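Local coordinates for protein tryparedoxin (PDB 1O8X) that probably acts as a thioredoxin-like disulfide oxidoreductase, passing electrons in the trypanosomatid response to oxidative stress, at residues Glu12-Gly17 against Leu87-Ala92; Cys68-Glu73 against Glu95-Leu100. The protein carries 1 engineered substitution. One frame throughout, in Å; residues are numbered along the deposited sequence.

Interaction 1 (Glu12-Gly17 against Leu87-Ala92)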
loop_
_atom_site.group_PDB
_atom_site.type_symbol
_atom_site.label_atom_id
_atom_site.label_comp_id
_atom_site.label_asym_id
_atom_site.label_seq_id
_atom_site.Cartn_x
_atom_site.Cartn_y
_atom_site.Cartn_z
ATOM N N GLU A 12 -3.567 14.602 -5.097
ATOM C CA GLU A 12 -2.267 15.112 -5.518
ATOM C C GLU A 12 -1.167 14.843 -4.500
ATOM O O GLU A 12 0.011 14.865 -4.839
ATOM C CB GLU A 12 -2.359 16.615 -5.777
ATOM C CG GLU A 12 -2.971 16.988 -7.118
ATOM C CD GLU A 12 -2.524 18.361 -7.590
ATOM O OE1 GLU A 12 -2.512 19.302 -6.767
ATOM O OE2 GLU A 12 -2.181 18.506 -8.786
ATOM N N LYS A 13 -1.558 14.610 -3.251
ATOM C CA LYS A 13 -0.597 14.435 -2.167
ATOM C C LYS A 13 -0.929 13.227 -1.314
ATOM O O LYS A 13 -2.096 12.912 -1.100
ATOM C CB LYS A 13 -0.536 15.678 -1.278
ATOM C CG LYS A 13 -0.054 16.935 -1.988
ATOM C CD LYS A 13 0.746 17.827 -1.058
ATOM C CE LYS A 13 1.262 19.048 -1.794
ATOM N NZ LYS A 13 0.154 19.936 -2.276
ATOM N N LEU A 14 0.115 12.570 -0.825
ATOM C CA LEU A 14 -0.028 11.450 0.100
ATOM C C LEU A 14 0.738 11.767 1.363
ATOM O O LEU A 14 1.710 12.532 1.328
ATOM C CB LEU A 14 0.520 10.157 -0.511
ATOM C CG LEU A 14 -0.134 9.659 -1.794
ATOM C CD1 LEU A 14 0.713 8.523 -2.359
ATOM C CD2 LEU A 14 -1.554 9.196 -1.510
ATOM N N ARG A 15 0.308 11.191 2.481
ATOM C CA ARG A 15 0.991 11.392 3.757
ATOM C C ARG A 15 2.316 10.638 3.790
ATOM O O ARG A 15 2.393 9.511 3.300
ATOM C CB ARG A 15 0.119 10.909 4.919
ATOM C CG ARG A 15 -1.288 11.511 5.010
ATOM C CD ARG A 15 -1.342 13.035 4.962
ATOM N NE ARG A 15 -0.537 13.650 6.020
ATOM C CZ ARG A 15 -0.546 14.950 6.311
ATOM N NH1 ARG A 15 -1.318 15.789 5.628
ATOM N NH2 ARG A 15 0.219 15.417 7.289
ATOM N N ARG A 16 3.342 11.257 4.376
ATOM C CA ARG A 16 4.605 10.589 4.693
ATOM C C ARG A 16 5.093 11.155 6.017
ATOM O O ARG A 16 5.299 12.370 6.143
ATOM C CB ARG A 16 5.661 10.798 3.596
ATOM C CG ARG A 16 6.993 10.060 3.835
ATOM C CD ARG A 16 8.116 10.415 2.861
ATOM N NE ARG A 16 8.431 11.846 2.884
ATOM C CZ ARG A 16 9.349 12.434 2.122
ATOM N NH1 ARG A 16 10.070 11.727 1.262
ATOM N NH2 ARG A 16 9.537 13.741 2.216
ATOM N N GLY A 17 5.249 10.287 7.009
ATOM C CA GLY A 17 5.557 10.748 8.358
ATOM C C GLY A 17 4.494 11.743 8.800
ATOM O O GLY A 17 3.306 11.456 8.724
ATOM N N LEU A 87 3.988 5.472 2.762
ATOM C CA LEU A 87 3.022 6.551 2.522
ATOM C C LEU A 87 1.613 6.134 2.905
ATOM O O LEU A 87 1.363 4.954 3.137
ATOM C CB LEU A 87 3.046 6.969 1.052
ATOM C CG LEU A 87 4.410 7.199 0.415
ATOM C CD1 LEU A 87 4.253 7.643 -1.033
ATOM C CD2 LEU A 87 5.198 8.213 1.203
ATOM N N ALA A 88 0.693 7.096 2.936
ATOM C CA ALA A 88 -0.713 6.802 3.186
ATOM C C ALA A 88 -1.632 7.720 2.419
ATOM O O ALA A 88 -1.337 8.907 2.243
ATOM C CB ALA A 88 -1.031 6.907 4.676
ATOM N N VAL A 89 -2.757 7.172 1.975
ATOM C CA VAL A 89 -3.859 8.020 1.501
ATOM C C VAL A 89 -4.363 8.769 2.728
ATOM O O VAL A 89 -4.590 8.159 3.770
ATOM C CB VAL A 89 -5.010 7.192 0.877
ATOM C CG1 VAL A 89 -6.170 8.106 0.465
ATOM C CG2 VAL A 89 -4.509 6.385 -0.321
ATOM N N PRO A 90 -4.520 10.092 2.637
ATOM C CA PRO A 90 -4.975 10.843 3.805
ATOM C C PRO A 90 -6.336 10.350 4.288
ATOM O O PRO A 90 -7.163 9.950 3.465
ATOM C CB PRO A 90 -5.059 12.287 3.289
ATOM C CG PRO A 90 -4.111 12.335 2.130
ATOM C CD PRO A 90 -4.253 10.975 1.486
ATOM N N PHE A 91 -6.541 10.343 5.601
ATOM C CA PHE A 91 -7.793 9.897 6.201
ATOM C C PHE A 91 -9.027 10.605 5.612
ATOM O O PHE A 91 -10.086 9.990 5.477
ATOM C CB PHE A 91 -7.752 10.074 7.727
ATOM C CG PHE A 91 -8.959 9.520 8.429
ATOM C CD1 PHE A 91 -9.072 8.153 8.666
ATOM C CD2 PHE A 91 -10.002 10.360 8.829
ATOM C CE1 PHE A 91 -10.197 7.627 9.306
ATOM C CE2 PHE A 91 -11.131 9.842 9.465
ATOM C CZ PHE A 91 -11.230 8.481 9.709
ATOM N N ALA A 92 -8.874 11.881 5.254
ATOM C CA ALA A 92 -9.941 12.667 4.624
ATOM C C ALA A 92 -10.380 12.122 3.265
ATOM O O ALA A 92 -11.502 12.386 2.822
ATOM C CB ALA A 92 -9.518 14.129 4.497
#
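The Pro90 ring takes the Arg15 side chain over one face. Arg15 CG and CD both lie above that face, with CD 4.0 Å from Pro90 CG. At the ring's edge, Lys13 O approaches CG and CD, 3.9 Å from Pro90 CG. The Arg15 chain leaves the backbone with CG beside its N (chi1 -55°) and bends twice more beyond. Its methylenes thus rest on the proline while the guanidinium turns away to a salt bridge with Glu20.

Two peptide carbonyls are the other flat groups. Arg15 N gives its hydrogen to Ala88 O at 2.8 Å. In return Ala88 N bonds Arg15 O at 3.0 Å. Leu87 CA adds a CH...O contact to the same Arg15 O at 3.1 Å. Arg15 and Ala88 therefore form an antiparallel hydrogen-bonded pair. Their side chains share a sheet face, where Phe81 of helix 74-81 touches both.

Leu87 points to the opposite face. Its CD1 meets Leu14 CD1 at 3.9 Å, the two side chains crossing at about a right angle. Its CD2 lies along the aliphatic part of Arg16, 3.6 Å from Arg16 CB. The two chains run side by side and point the same way. Leu14 CD2 turns to Val89 instead. Val21 and Leu26 close in around Leu87 and Leu26 also meets Leu14, so the leucines are buried.

The paired stretch is short, and the segments diverge beyond it. Strand 13-16 is also paired with strand 19-22 in an antiparallel hairpin. The contact joins this N-terminal hairpin to strand 87-88, and so to the mixed sheet of a thioredoxin-like fold.

Interaction 2 (Cys68-Glu73 against Glu95-Leu100)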
loop_
_atom_site.group_PDB
_atom_site.type_symbol
_atom_site.label_atom_id
_atom_site.label_comp_id
_atom_site.label_asym_id
_atom_site.label_seq_id
_atom_site.Cartn_x
_atom_site.Cartn_y
_atom_site.Cartn_z
ATOM N N CYS A 68 -3.720 2.127 2.628
ATOM C CA CYS A 68 -5.119 2.395 2.322
ATOM C C CYS A 68 -5.944 1.874 3.491
ATOM O O CYS A 68 -6.177 0.676 3.614
ATOM C CB CYS A 68 -5.501 1.679 1.032
ATOM S SG CYS A 68 -4.615 2.280 -0.411
ATOM N N THR A 69 -6.366 2.779 4.360
ATOM C CA THR A 69 -6.924 2.384 5.631
ATOM C C THR A 69 -8.371 1.850 5.611
ATOM O O THR A 69 -9.205 2.342 4.865
ATOM C CB THR A 69 -6.778 3.571 6.599
ATOM O OG1 THR A 69 -7.104 3.137 7.916
ATOM C CG2 THR A 69 -7.780 4.693 6.289
ATOM N N TRP A 70 -8.633 0.836 6.431
ATOM C CA TRP A 70 -10.003 0.441 6.767
ATOM C C TRP A 70 -10.383 0.871 8.204
ATOM O O TRP A 70 -11.441 0.491 8.713
ATOM C CB TRP A 70 -10.190 -1.068 6.591
ATOM C CG TRP A 70 -10.387 -1.513 5.156
ATOM C CD1 TRP A 70 -10.109 -0.809 4.003
ATOM C CD2 TRP A 70 -10.879 -2.780 4.736
ATOM N NE1 TRP A 70 -10.432 -1.568 2.900
ATOM C CE2 TRP A 70 -10.903 -2.784 3.323
ATOM C CE3 TRP A 70 -11.321 -3.922 5.414
ATOM C CZ2 TRP A 70 -11.353 -3.886 2.586
ATOM C CZ3 TRP A 70 -11.752 -5.009 4.690
ATOM C CH2 TRP A 70 -11.763 -4.990 3.286
ATOM N N ASP A 71 -9.522 1.660 8.843
ATOM C CA ASP A 71 -9.890 2.336 10.085
ATOM C C ASP A 71 -10.934 3.406 9.824
ATOM O O ASP A 71 -10.781 4.218 8.920
ATOM C CB ASP A 71 -8.680 2.986 10.746
ATOM C CG ASP A 71 -7.816 1.979 11.453
ATOM O OD1 ASP A 71 -8.252 1.407 12.477
ATOM O OD2 ASP A 71 -6.706 1.678 11.021
ATOM N N GLU A 72 -11.966 3.434 10.666
ATOM C CA GLU A 72 -13.021 4.443 10.548
ATOM C C GLU A 72 -12.874 5.621 11.497
ATOM O O GLU A 72 -13.616 6.593 11.388
ATOM C CB GLU A 72 -14.386 3.770 10.646
ATOM C CG GLU A 72 -14.552 2.855 9.455
ATOM C CD GLU A 72 -15.882 2.158 9.387
ATOM O OE1 GLU A 72 -16.908 2.763 9.744
ATOM O OE2 GLU A 72 -15.890 1.006 8.937
ATOM N N GLU A 73 -11.927 5.518 12.425
ATOM C CA GLU A 73 -11.616 6.602 13.360
ATOM C C GLU A 73 -10.268 7.219 13.011
ATOM O O GLU A 73 -9.287 6.492 12.832
ATOM C CB GLU A 73 -11.537 6.041 14.770
ATOM C CG GLU A 73 -12.849 5.521 15.324
ATOM C CD GLU A 73 -12.666 4.920 16.700
ATOM O OE1 GLU A 73 -12.047 3.845 16.796
ATOM O OE2 GLU A 73 -13.130 5.523 17.687
ATOM N N GLU A 95 -13.055 7.900 1.242
ATOM C CA GLU A 95 -14.002 7.509 0.200
ATOM C C GLU A 95 -13.260 6.920 -1.001
ATOM O O GLU A 95 -13.709 5.924 -1.582
ATOM C CB GLU A 95 -14.872 8.697 -0.215
ATOM C CG GLU A 95 -16.051 8.942 0.720
ATOM C CD GLU A 95 -16.225 10.404 1.117
ATOM O OE1 GLU A 95 -15.549 11.285 0.536
ATOM O OE2 GLU A 95 -17.040 10.679 2.030
ATOM N N ALA A 96 -12.115 7.507 -1.344
ATOM C CA ALA A 96 -11.283 6.993 -2.430
ATOM C C ALA A 96 -10.784 5.597 -2.081
ATOM O O ALA A 96 -10.708 4.743 -2.949
ATOM C CB ALA A 96 -10.116 7.914 -2.723
ATOM N N VAL A 97 -10.452 5.369 -0.810
ATOM C CA VAL A 97 -9.980 4.053 -0.373
ATOM C C VAL A 97 -11.083 3.006 -0.461
ATOM O O VAL A 97 -10.838 1.864 -0.875
ATOM C CB VAL A 97 -9.398 4.097 1.061
ATOM C CG1 VAL A 97 -9.103 2.680 1.553
ATOM C CG2 VAL A 97 -8.139 4.937 1.081
ATOM N N GLN A 98 -12.299 3.381 -0.099
ATOM C CA GLN A 98 -13.411 2.437 -0.140
ATOM C C GLN A 98 -13.724 2.058 -1.581
ATOM O O GLN A 98 -13.962 0.896 -1.894
ATOM C CB GLN A 98 -14.637 3.042 0.531
ATOM C CG GLN A 98 -14.467 3.202 2.027
ATOM C CD GLN A 98 -15.493 4.126 2.652
ATOM O OE1 GLN A 98 -16.159 4.894 1.959
ATOM N NE2 GLN A 98 -15.617 4.056 3.968
ATOM N N LYS A 99 -13.667 3.038 -2.467
ATOM C CA LYS A 99 -13.916 2.766 -3.877
ATOM C C LYS A 99 -12.802 1.894 -4.479
ATOM O O LYS A 99 -13.068 0.990 -5.271
ATOM C CB LYS A 99 -14.132 4.071 -4.623
ATOM C CG LYS A 99 -15.552 4.611 -4.378
ATOM C CD LYS A 99 -15.671 6.067 -4.752
ATOM C CE LYS A 99 -17.089 6.577 -4.571
ATOM N NZ LYS A 99 -17.229 7.944 -5.147
ATOM N N LEU A 100 -11.562 2.140 -4.065
ATOM C CA LEU A 100 -10.423 1.338 -4.505
ATOM C C LEU A 100 -10.524 -0.109 -4.000
ATOM O O LEU A 100 -10.221 -1.063 -4.737
ATOM C CB LEU A 100 -9.132 1.990 -4.019
ATOM C CG LEU A 100 -7.843 1.395 -4.574
ATOM C CD1 LEU A 100 -7.817 1.406 -6.103
ATOM C CD2 LEU A 100 -6.636 2.133 -4.023
#
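Val97 points from helix 94-103 toward the strand and meets Cys68 with both methyls. CG1 does most of the touching. It is anti to the backbone N (chi1 172°), which brings it 3.8 Å from Cys68 CB and 3.3 Å from Thr69 O. The same methyl stands at the edge of the Trp70 indole, near the ring plane and 4.4 Å from CD1. CG2 covers the Cys68 backbone, 4.1 Å from CA.

Cys68 also points toward the helix. Its sulfur swings past Val97 and reaches the next turn, where SG lies 4.1 Å from Leu100 CD2. Leu100 in turn aims its side chain back at the strand. Phe35 of strand 30-36 touches Cys68, Trp70 and Leu100, and so ties the group to the neighbouring strand.

Trp70 comes nearer to the helix through its ring than its CB direction suggests. Its NE1 hydrogen bonds to Ser101 OG, which is also bonded to Val97 O and so probably limits the rotation of the indole. Just beyond the strand, Asp71 N bonds Thr69 OG1 at 3.0 Å in an ST turn. Trp70 O is bound by Trp39 NE1, next to Cys40, which forms a disulfide with residue 43 in another structure of this protein; here residue 43 is an engineered alanine.

The contact packs helix 94-103 against the central sheet of the thioredoxin-like fold, at the C-terminal end of strand 63-69. It is mostly apolar, made by methyls, sulfur and an indole edge, though one methyl also rests against the Thr69 carbonyl oxygen. The chemistry implies that van der Waals packing holds the helix against the strand end, without directional bonds between the two segments.

How the interactions relate
From the N terminus, 12-17 comes first, then 68-73, 87-92 and 95-100. Interaction 1 closes a long loop between the first and third of these. Interaction 2 closes a shorter one between the second and fourth. The loops therefore cross. Strands 63-69 and 87-88 are parallel neighbours in the sheet, linked by helix 74-81 in a beta-alpha-beta crossover. Interaction 1 adds the N-terminal hairpin beside strand 87-88, and interaction 2 seats helix 94-103 on strand 63-69. The two contacts touch directly. Val89 CG1 packs on Val97 CG2 at 3.8 Å, and the Phe91 ring lies against the backbone of 71-73.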